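Local coordinates for farnesyltransferase, putative (Trypanosoma cruzi, PDB 3WCA), which probably condenses two molecules of farnesyl diphosphate, with magnesium and a nicotinamide coenzyme, into squalene, the first step toward lanosterol, at residues Q323-A337 with L353-Q365. The protein carries 1 engineered substitution. Sequence-based numbering, arbitrary orientation.
Sequences QATLQMLKTYTLRLA and LVNDAIRAMESHQ
M361 and T333 interlock where the last two helices of the all-helical squalene synthase fold pair as an antiparallel hairpin; the axes of 323-337 and 353-362 are 9.9 Å apart and cross at -161°. Each is a knob in the other helix's hole: M361 enters among L326, L329, K330 and T333, and T333 enters among V354, A357, I358 and M361. The thioether lies close against the backbone of 323-337, with SD of M361 3.5 Å from CA of K330 and CE swung onto OG1 of T333. OG1 of T333 already donates to O of L329 at 2.6 Å, above the carbonyl plane and from the face opposite the one used by T333 N, so the same oxygen takes two bonds. The bond holds the threonine's rotation: with OG1 beside its own backbone N (chi1 -61°), CG2 is turned onto V354 CG1 and I358 CG1, the threonine and those two side chains lying antiparallel alongside each other. Toward the link between the helices, A337 CB rests on both methyls of V354.

At the other end, the chain's final residues fold back over the start of 323-337 in a type I turn, E362 to Q365. L326 CD1 abuts CB of H364 at 3.6 Å, the two side chains crossing at about a right angle; the imidazole's NE2 is hydrogen-bonded to E266, and helix 261-269 covers this side of the contact. Helix 274-294 backs T333 through M288. Q323 spends its amide NE2 on H364 O, 3.3 Å away and nearly straight at 166°. On the solvent side K330 runs across CG of E362, whose carboxylate stays beyond salt-bridge range. Bends at chi3 and chi4 of K330 bring its NZ above the amide plane of Q365, where it donates a hydrogen bond to OE1 of Q365 at 2.9 Å.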
ATOM      1  N   GLN A 323     -12.356  12.368 -14.728  1.00 40.37           N
ATOM      2  CA  GLN A 323     -11.689  12.853 -15.930  1.00 40.69           C
ATOM      3  C   GLN A 323     -10.276  13.370 -15.725  1.00 38.91           C
ATOM      4  O   GLN A 323      -9.355  12.931 -16.407  1.00 40.54           O
ATOM      5  CB  GLN A 323     -12.541  13.926 -16.618  1.00 42.99           C
ATOM      6  CG  GLN A 323     -13.844  13.378 -17.183  1.00 43.96           C
ATOM      7  CD  GLN A 323     -13.653  12.027 -17.849  1.00 46.95           C
ATOM      8  OE1 GLN A 323     -12.765  11.855 -18.689  1.00 44.59           O
ATOM      9  NE2 GLN A 323     -14.488  11.058 -17.477  1.00 46.77           N
ATOM     10  N   ALA A 324     -10.096  14.295 -14.793  1.00 36.39           N
ATOM     11  CA  ALA A 324      -8.771  14.843 -14.534  1.00 35.88           C
ATOM     12  C   ALA A 324      -7.804  13.751 -14.045  1.00 35.25           C
ATOM     13  O   ALA A 324      -6.625  13.734 -14.403  1.00 36.07           O
ATOM     14  CB  ALA A 324      -8.866  15.965 -13.505  1.00 32.57           C
ATOM     15  N   THR A 325      -8.318  12.840 -13.233  1.00 34.35           N
ATOM     16  CA  THR A 325      -7.524  11.751 -12.692  1.00 33.61           C
ATOM     17  C   THR A 325      -7.064  10.826 -13.797  1.00 34.52           C
ATOM     18  O   THR A 325      -5.920  10.379 -13.804  1.00 35.95           O
ATOM     19  CB  THR A 325      -8.339  10.962 -11.673  1.00 32.79           C
ATOM     20  OG1 THR A 325      -8.724  11.848 -10.619  1.00 30.92           O
ATOM     21  CG2 THR A 325      -7.527   9.806 -11.101  1.00 31.06           C
ATOM     22  N   LEU A 326      -7.962  10.534 -14.729  1.00 35.88           N
ATOM     23  CA  LEU A 326      -7.633   9.675 -15.852  1.00 37.72           C
ATOM     24  C   LEU A 326      -6.557  10.321 -16.699  1.00 39.06           C
ATOM     25  O   LEU A 326      -5.616   9.645 -17.131  1.00 38.66           O
ATOM     26  CB  LEU A 326      -8.857   9.417 -16.730  1.00 41.41           C
ATOM     27  CG  LEU A 326      -9.936   8.490 -16.184  1.00 42.17           C
ATOM     28  CD1 LEU A 326     -11.074   8.402 -17.193  1.00 43.90           C
ATOM     29  CD2 LEU A 326      -9.338   7.113 -15.911  1.00 43.44           C
ATOM     30  N   GLN A 327      -6.680  11.624 -16.948  1.00 37.63           N
ATOM     31  CA  GLN A 327      -5.661  12.265 -17.753  1.00 39.09           C
ATOM     32  C   GLN A 327      -4.299  12.313 -17.055  1.00 38.08           C
ATOM     33  O   GLN A 327      -3.268  12.135 -17.711  1.00 39.09           O
ATOM     34  CB  GLN A 327      -6.120  13.651 -18.238  1.00 43.41           C
ATOM     35  CG  GLN A 327      -6.718  14.581 -17.210  1.00 50.08           C
ATOM     36  CD  GLN A 327      -7.559  15.681 -17.860  1.00 53.77           C
ATOM     37  OE1 GLN A 327      -8.669  15.428 -18.352  1.00 54.21           O
ATOM     38  NE2 GLN A 327      -7.025  16.902 -17.879  1.00 52.61           N
ATOM     39  N   MET A 328      -4.265  12.525 -15.740  1.00 36.00           N
ATOM     40  CA  MET A 328      -2.971  12.527 -15.056  1.00 34.44           C
ATOM     41  C   MET A 328      -2.346  11.126 -15.087  1.00 32.06           C
ATOM     42  O   MET A 328      -1.134  10.992 -15.211  1.00 29.79           O
ATOM     43  CB  MET A 328      -3.103  13.006 -13.611  1.00 36.58           C
ATOM     44  CG  MET A 328      -3.266  14.515 -13.488  1.00 37.84           C
ATOM     45  SD  MET A 328      -3.134  15.079 -11.783  1.00 41.31           S
ATOM     46  CE  MET A 328      -4.763  14.662 -11.205  1.00 38.99           C
ATOM     47  N   LEU A 329      -3.171  10.087 -14.980  1.00 30.32           N
ATOM     48  CA  LEU A 329      -2.668   8.713 -15.023  1.00 33.19           C
ATOM     49  C   LEU A 329      -2.172   8.410 -16.436  1.00 34.64           C
ATOM     50  O   LEU A 329      -1.165   7.724 -16.624  1.00 31.68           O
ATOM     51  CB  LEU A 329      -3.764   7.708 -14.651  1.00 32.61           C
ATOM     52  CG  LEU A 329      -4.248   7.639 -13.200  1.00 32.91           C
ATOM     53  CD1 LEU A 329      -5.406   6.647 -13.089  1.00 32.24           C
ATOM     54  CD2 LEU A 329      -3.102   7.216 -12.292  1.00 31.08           C
ATOM     55  N   LYS A 330      -2.889   8.921 -17.431  1.00 35.22           N
ATOM     56  CA  LYS A 330      -2.487   8.712 -18.813  1.00 35.94           C
ATOM     57  C   LYS A 330      -1.138   9.401 -19.013  1.00 35.06           C
ATOM     58  O   LYS A 330      -0.196   8.819 -19.564  1.00 34.05           O
ATOM     59  CB  LYS A 330      -3.520   9.307 -19.770  1.00 40.52           C
ATOM     60  CG  LYS A 330      -3.255   8.956 -21.229  1.00 46.21           C
ATOM     61  CD  LYS A 330      -4.053   9.828 -22.175  1.00 49.05           C
ATOM     62  CE  LYS A 330      -5.118   9.021 -22.872  1.00 53.79           C
ATOM     63  NZ  LYS A 330      -5.945   8.297 -21.870  1.00 55.62           N
ATOM     64  N   THR A 331      -1.049  10.642 -18.546  1.00 33.57           N
ATOM     65  CA  THR A 331       0.185  11.412 -18.654  1.00 34.04           C
ATOM     66  C   THR A 331       1.386  10.681 -18.058  1.00 32.90           C
ATOM     67  O   THR A 331       2.440  10.598 -18.686  1.00 33.74           O
ATOM     68  CB  THR A 331       0.073  12.776 -17.944  1.00 35.61           C
ATOM     69  OG1 THR A 331      -0.859  13.610 -18.645  1.00 41.27           O
ATOM     70  CG2 THR A 331       1.425  13.462 -17.908  1.00 36.98           C
ATOM     71  N   TYR A 332       1.236  10.179 -16.837  1.00 29.88           N
ATOM     72  CA  TYR A 332       2.325   9.464 -16.193  1.00 29.55           C
ATOM     73  C   TYR A 332       2.592   8.130 -16.876  1.00 30.48           C
ATOM     74  O   TYR A 332       3.738   7.720 -17.018  1.00 30.79           O
ATOM     75  CB  TYR A 332       2.021   9.261 -14.713  1.00 27.12           C
ATOM     76  CG  TYR A 332       2.240  10.520 -13.909  1.00 25.69           C
ATOM     77  CD1 TYR A 332       3.506  11.091 -13.812  1.00 26.66           C
ATOM     78  CD2 TYR A 332       1.173  11.168 -13.284  1.00 24.32           C
ATOM     79  CE1 TYR A 332       3.711  12.279 -13.114  1.00 27.57           C
ATOM     80  CE2 TYR A 332       1.361  12.358 -12.586  1.00 25.38           C
ATOM     81  CZ  TYR A 332       2.626  12.908 -12.502  1.00 28.65           C
ATOM     82  OH  TYR A 332       2.814  14.077 -11.798  1.00 33.48           O
ATOM     83  N   THR A 333       1.536   7.454 -17.304  1.00 30.93           N
ATOM     84  CA  THR A 333       1.698   6.183 -17.988  1.00 32.42           C
ATOM     85  C   THR A 333       2.504   6.419 -19.260  1.00 33.90           C
ATOM     86  O   THR A 333       3.367   5.615 -19.613  1.00 35.03           O
ATOM     87  CB  THR A 333       0.344   5.574 -18.386  1.00 32.49           C
ATOM     88  OG1 THR A 333      -0.444   5.340 -17.211  1.00 33.63           O
ATOM     89  CG2 THR A 333       0.561   4.259 -19.141  1.00 32.77           C
ATOM     90  N   LEU A 334       2.215   7.518 -19.950  1.00 34.89           N
ATOM     91  CA  LEU A 334       2.928   7.841 -21.183  1.00 37.68           C
ATOM     92  C   LEU A 334       4.380   8.231 -20.907  1.00 38.29           C
ATOM     93  O   LEU A 334       5.244   8.051 -21.765  1.00 40.50           O
ATOM     94  CB  LEU A 334       2.220   8.973 -21.945  1.00 39.10           C
ATOM     95  CG  LEU A 334       0.854   8.683 -22.584  1.00 40.70           C
ATOM     96  CD1 LEU A 334       0.278   9.953 -23.202  1.00 43.52           C
ATOM     97  CD2 LEU A 334       1.013   7.615 -23.647  1.00 44.28           C
ATOM     98  N   ARG A 335       4.650   8.773 -19.720  1.00 38.26           N
ATOM     99  CA  ARG A 335       6.014   9.154 -19.362  1.00 39.18           C
ATOM    100  C   ARG A 335       6.837   7.900 -19.092  1.00 38.12           C
ATOM    101  O   ARG A 335       8.036   7.858 -19.379  1.00 36.95           O
ATOM    102  CB  ARG A 335       6.050  10.040 -18.107  1.00 41.16           C
ATOM    103  CG  ARG A 335       5.899  11.531 -18.369  1.00 45.67           C
ATOM    104  CD  ARG A 335       6.995  12.068 -19.293  1.00 50.06           C
ATOM    105  NE  ARG A 335       8.314  12.119 -18.661  1.00 52.69           N
ATOM    106  CZ  ARG A 335       9.408  12.591 -19.251  1.00 52.99           C
ATOM    107  NH1 ARG A 335       9.350  13.052 -20.493  1.00 51.88           N
ATOM    108  NH2 ARG A 335      10.560  12.626 -18.594  1.00 52.98           N
ATOM    109  N   LEU A 336       6.188   6.894 -18.518  1.00 34.59           N
ATOM    110  CA  LEU A 336       6.849   5.646 -18.200  1.00 35.34           C
ATOM    111  C   LEU A 336       7.307   5.016 -19.516  1.00 37.40           C
ATOM    112  O   LEU A 336       8.485   4.708 -19.689  1.00 39.56           O
ATOM    113  CB  LEU A 336       5.876   4.724 -17.440  1.00 30.85           C
ATOM    114  CG  LEU A 336       6.393   3.434 -16.788  1.00 30.85           C
ATOM    115  CD1 LEU A 336       5.429   2.960 -15.687  1.00 28.67           C
ATOM    116  CD2 LEU A 336       6.552   2.363 -17.844  1.00 31.69           C
ATOM    117  N   ALA A 337       6.374   4.861 -20.450  1.00 41.37           N
ATOM    118  CA  ALA A 337       6.657   4.268 -21.752  1.00 45.21           C
ATOM    119  C   ALA A 337       7.742   5.017 -22.515  1.00 48.59           C
ATOM    120  O   ALA A 337       8.591   4.403 -23.156  1.00 50.31           O
ATOM    121  CB  ALA A 337       5.389   4.223 -22.584  1.00 43.85           C
ATOM    122  N   LEU A 353       1.488  -3.716 -21.905  1.00 40.03           N
ATOM    123  CA  LEU A 353       0.976  -3.382 -20.584  1.00 37.69           C
ATOM    124  C   LEU A 353       0.589  -1.909 -20.541  1.00 37.53           C
ATOM    125  O   LEU A 353      -0.394  -1.540 -19.901  1.00 35.88           O
ATOM    126  CB  LEU A 353       2.020  -3.694 -19.519  1.00 35.53           C
ATOM    127  CG  LEU A 353       2.205  -5.191 -19.265  1.00 34.35           C
ATOM    128  CD1 LEU A 353       3.449  -5.423 -18.442  1.00 33.07           C
ATOM    129  CD2 LEU A 353       0.980  -5.732 -18.560  1.00 33.57           C
ATOM    130  N   VAL A 354       1.366  -1.073 -21.227  1.00 37.39           N
ATOM    131  CA  VAL A 354       1.078   0.351 -21.282  1.00 39.32           C
ATOM    132  C   VAL A 354      -0.197   0.546 -22.089  1.00 40.72           C
ATOM    133  O   VAL A 354      -1.083   1.309 -21.693  1.00 40.60           O
ATOM    134  CB  VAL A 354       2.233   1.148 -21.949  1.00 39.44           C
ATOM    135  CG1 VAL A 354       1.765   2.553 -22.295  1.00 39.30           C
ATOM    136  CG2 VAL A 354       3.420   1.231 -21.007  1.00 38.06           C
ATOM    137  N   ASN A 355      -0.300  -0.166 -23.212  1.00 42.10           N
ATOM    138  CA  ASN A 355      -1.480  -0.064 -24.069  1.00 42.81           C
ATOM    139  C   ASN A 355      -2.740  -0.521 -23.353  1.00 41.76           C
ATOM    140  O   ASN A 355      -3.804   0.060 -23.553  1.00 41.66           O
ATOM    141  CB  ASN A 355      -1.283  -0.856 -25.366  1.00 45.59           C
ATOM    142  CG  ASN A 355      -0.304  -0.183 -26.313  1.00 50.41           C
ATOM    143  OD1 ASN A 355      -0.467   0.987 -26.657  1.00 54.25           O
ATOM    144  ND2 ASN A 355       0.717  -0.918 -26.741  1.00 52.92           N
ATOM    145  N   ASP A 356      -2.633  -1.564 -22.530  1.00 41.16           N
ATOM    146  CA  ASP A 356      -3.791  -2.032 -21.771  1.00 41.81           C
ATOM    147  C   ASP A 356      -4.242  -0.947 -20.799  1.00 42.33           C
ATOM    148  O   ASP A 356      -5.436  -0.704 -20.645  1.00 41.25           O
ATOM    149  CB  ASP A 356      -3.463  -3.282 -20.959  1.00 44.98           C
ATOM    150  CG  ASP A 356      -3.514  -4.530 -21.783  1.00 48.58           C
ATOM    151  OD1 ASP A 356      -4.369  -4.581 -22.694  1.00 51.32           O
ATOM    152  OD2 ASP A 356      -2.718  -5.457 -21.514  1.00 49.43           O
ATOM    153  N   ALA A 357      -3.273  -0.311 -20.140  1.00 39.99           N
ATOM    154  CA  ALA A 357      -3.555   0.744 -19.175  1.00 42.03           C
ATOM    155  C   ALA A 357      -4.200   1.955 -19.847  1.00 40.87           C
ATOM    156  O   ALA A 357      -5.255   2.415 -19.431  1.00 40.07           O
ATOM    157  CB  ALA A 357      -2.260   1.163 -18.468  1.00 40.08           C
ATOM    158  N   ILE A 358      -3.552   2.468 -20.885  1.00 43.49           N
ATOM    159  CA  ILE A 358      -4.059   3.622 -21.612  1.00 45.02           C
ATOM    160  C   ILE A 358      -5.409   3.303 -22.236  1.00 46.29           C
ATOM    161  O   ILE A 358      -6.302   4.144 -22.291  1.00 47.63           O
ATOM    162  CB  ILE A 358      -3.064   4.042 -22.713  1.00 45.91           C
ATOM    163  CG1 ILE A 358      -1.766   4.517 -22.057  1.00 45.50           C
ATOM    164  CG2 ILE A 358      -3.662   5.136 -23.591  1.00 44.96           C
ATOM    165  CD1 ILE A 358      -0.698   4.901 -23.038  1.00 50.10           C
ATOM    166  N   ARG A 359      -5.556   2.073 -22.697  1.00 47.88           N
ATOM    167  CA  ARG A 359      -6.799   1.657 -23.314  1.00 49.68           C
ATOM    168  C   ARG A 359      -7.904   1.710 -22.273  1.00 48.36           C
ATOM    169  O   ARG A 359      -8.994   2.216 -22.533  1.00 49.61           O
ATOM    170  CB  ARG A 359      -6.645   0.243 -23.873  1.00 54.00           C
ATOM    171  CG  ARG A 359      -7.838  -0.263 -24.642  1.00 60.03           C
ATOM    172  CD  ARG A 359      -7.473  -1.509 -25.435  1.00 64.86           C
ATOM    173  NE  ARG A 359      -6.543  -1.218 -26.526  1.00 68.34           N
ATOM    174  CZ  ARG A 359      -5.253  -1.547 -26.525  1.00 69.14           C
ATOM    175  NH1 ARG A 359      -4.728  -2.185 -25.486  1.00 68.04           N
ATOM    176  NH2 ARG A 359      -4.490  -1.237 -27.567  1.00 69.97           N
ATOM    177  N   ALA A 360      -7.606   1.200 -21.083  1.00 46.93           N
ATOM    178  CA  ALA A 360      -8.563   1.178 -19.991  1.00 44.05           C
ATOM    179  C   ALA A 360      -8.962   2.597 -19.601  1.00 43.62           C
ATOM    180  O   ALA A 360     -10.092   2.844 -19.194  1.00 41.55           O
ATOM    181  CB  ALA A 360      -7.961   0.453 -18.798  1.00 44.61           C
ATOM    182  N   MET A 361      -8.022   3.526 -19.727  1.00 44.93           N
ATOM    183  CA  MET A 361      -8.269   4.927 -19.401  1.00 45.44           C
ATOM    184  C   MET A 361      -9.179   5.571 -20.447  1.00 48.02           C
ATOM    185  O   MET A 361     -10.214   6.152 -20.105  1.00 47.29           O
ATOM    186  CB  MET A 361      -6.943   5.686 -19.329  1.00 44.83           C
ATOM    187  CG  MET A 361      -6.133   5.414 -18.067  1.00 44.15           C
ATOM    188  SD  MET A 361      -4.374   5.767 -18.253  1.00 44.38           S
ATOM    189  CE  MET A 361      -3.664   4.443 -17.281  1.00 41.40           C
ATOM    190  N   GLU A 362      -8.790   5.470 -21.718  1.00 49.79           N
ATOM    191  CA  GLU A 362      -9.576   6.045 -22.805  1.00 52.67           C
ATOM    192  C   GLU A 362     -10.960   5.406 -22.796  1.00 53.64           C
ATOM    193  O   GLU A 362     -11.930   5.980 -23.284  1.00 54.14           O
ATOM    194  CB  GLU A 362      -8.876   5.811 -24.153  1.00 53.32           C
ATOM    195  CG  GLU A 362      -7.462   6.391 -24.206  1.00 57.34           C
ATOM    196  CD  GLU A 362      -6.777   6.230 -25.561  1.00 58.96           C
ATOM    197  OE1 GLU A 362      -6.823   5.121 -26.139  1.00 60.31           O
ATOM    198  OE2 GLU A 362      -6.173   7.217 -26.040  1.00 58.31           O
ATOM    199  N   SER A 363     -11.042   4.216 -22.211  1.00 55.24           N
ATOM    200  CA  SER A 363     -12.297   3.483 -22.114  1.00 55.81           C
ATOM    201  C   SER A 363     -13.316   4.231 -21.252  1.00 56.57           C
ATOM    202  O   SER A 363     -14.492   3.874 -21.221  1.00 58.61           O
ATOM    203  CB  SER A 363     -12.030   2.090 -21.531  1.00 56.97           C
ATOM    204  OG  SER A 363     -13.233   1.376 -21.305  1.00 60.27           O
ATOM    205  N   HIS A 364     -12.868   5.267 -20.549  1.00 56.60           N
ATOM    206  CA  HIS A 364     -13.757   6.049 -19.689  1.00 55.40           C
ATOM    207  C   HIS A 364     -13.716   7.541 -20.018  1.00 55.87           C
ATOM    208  O   HIS A 364     -14.280   8.353 -19.284  1.00 56.03           O
ATOM    209  CB  HIS A 364     -13.390   5.846 -18.213  1.00 52.25           C
ATOM    210  CG  HIS A 364     -13.674   4.469 -17.696  1.00 50.66           C
ATOM    211  ND1 HIS A 364     -14.941   4.046 -17.354  1.00 50.84           N
ATOM    212  CD2 HIS A 364     -12.853   3.417 -17.461  1.00 49.46           C
ATOM    213  CE1 HIS A 364     -14.888   2.795 -16.929  1.00 50.11           C
ATOM    214  NE2 HIS A 364     -13.633   2.389 -16.985  1.00 49.66           N
ATOM    215  N   GLN A 365     -13.060   7.897 -21.122  1.00 57.58           N
ATOM    216  CA  GLN A 365     -12.953   9.299 -21.540  1.00 59.96           C
ATOM    217  C   GLN A 365     -13.924   9.692 -22.659  1.00 60.14           C
ATOM    218  O   GLN A 365     -14.737   8.884 -23.115  1.00 60.94           O
ATOM    219  CB  GLN A 365     -11.523   9.609 -21.989  1.00 60.82           C
ATOM    220  CG  GLN A 365     -10.475   9.418 -20.903  1.00 61.91           C
ATOM    221  CD  GLN A 365      -9.115   9.944 -21.311  1.00 61.02           C
ATOM    222  OE1 GLN A 365      -8.529   9.487 -22.292  1.00 61.20           O
ATOM    223  NE2 GLN A 365      -8.607  10.914 -20.562  1.00 59.77           N
TER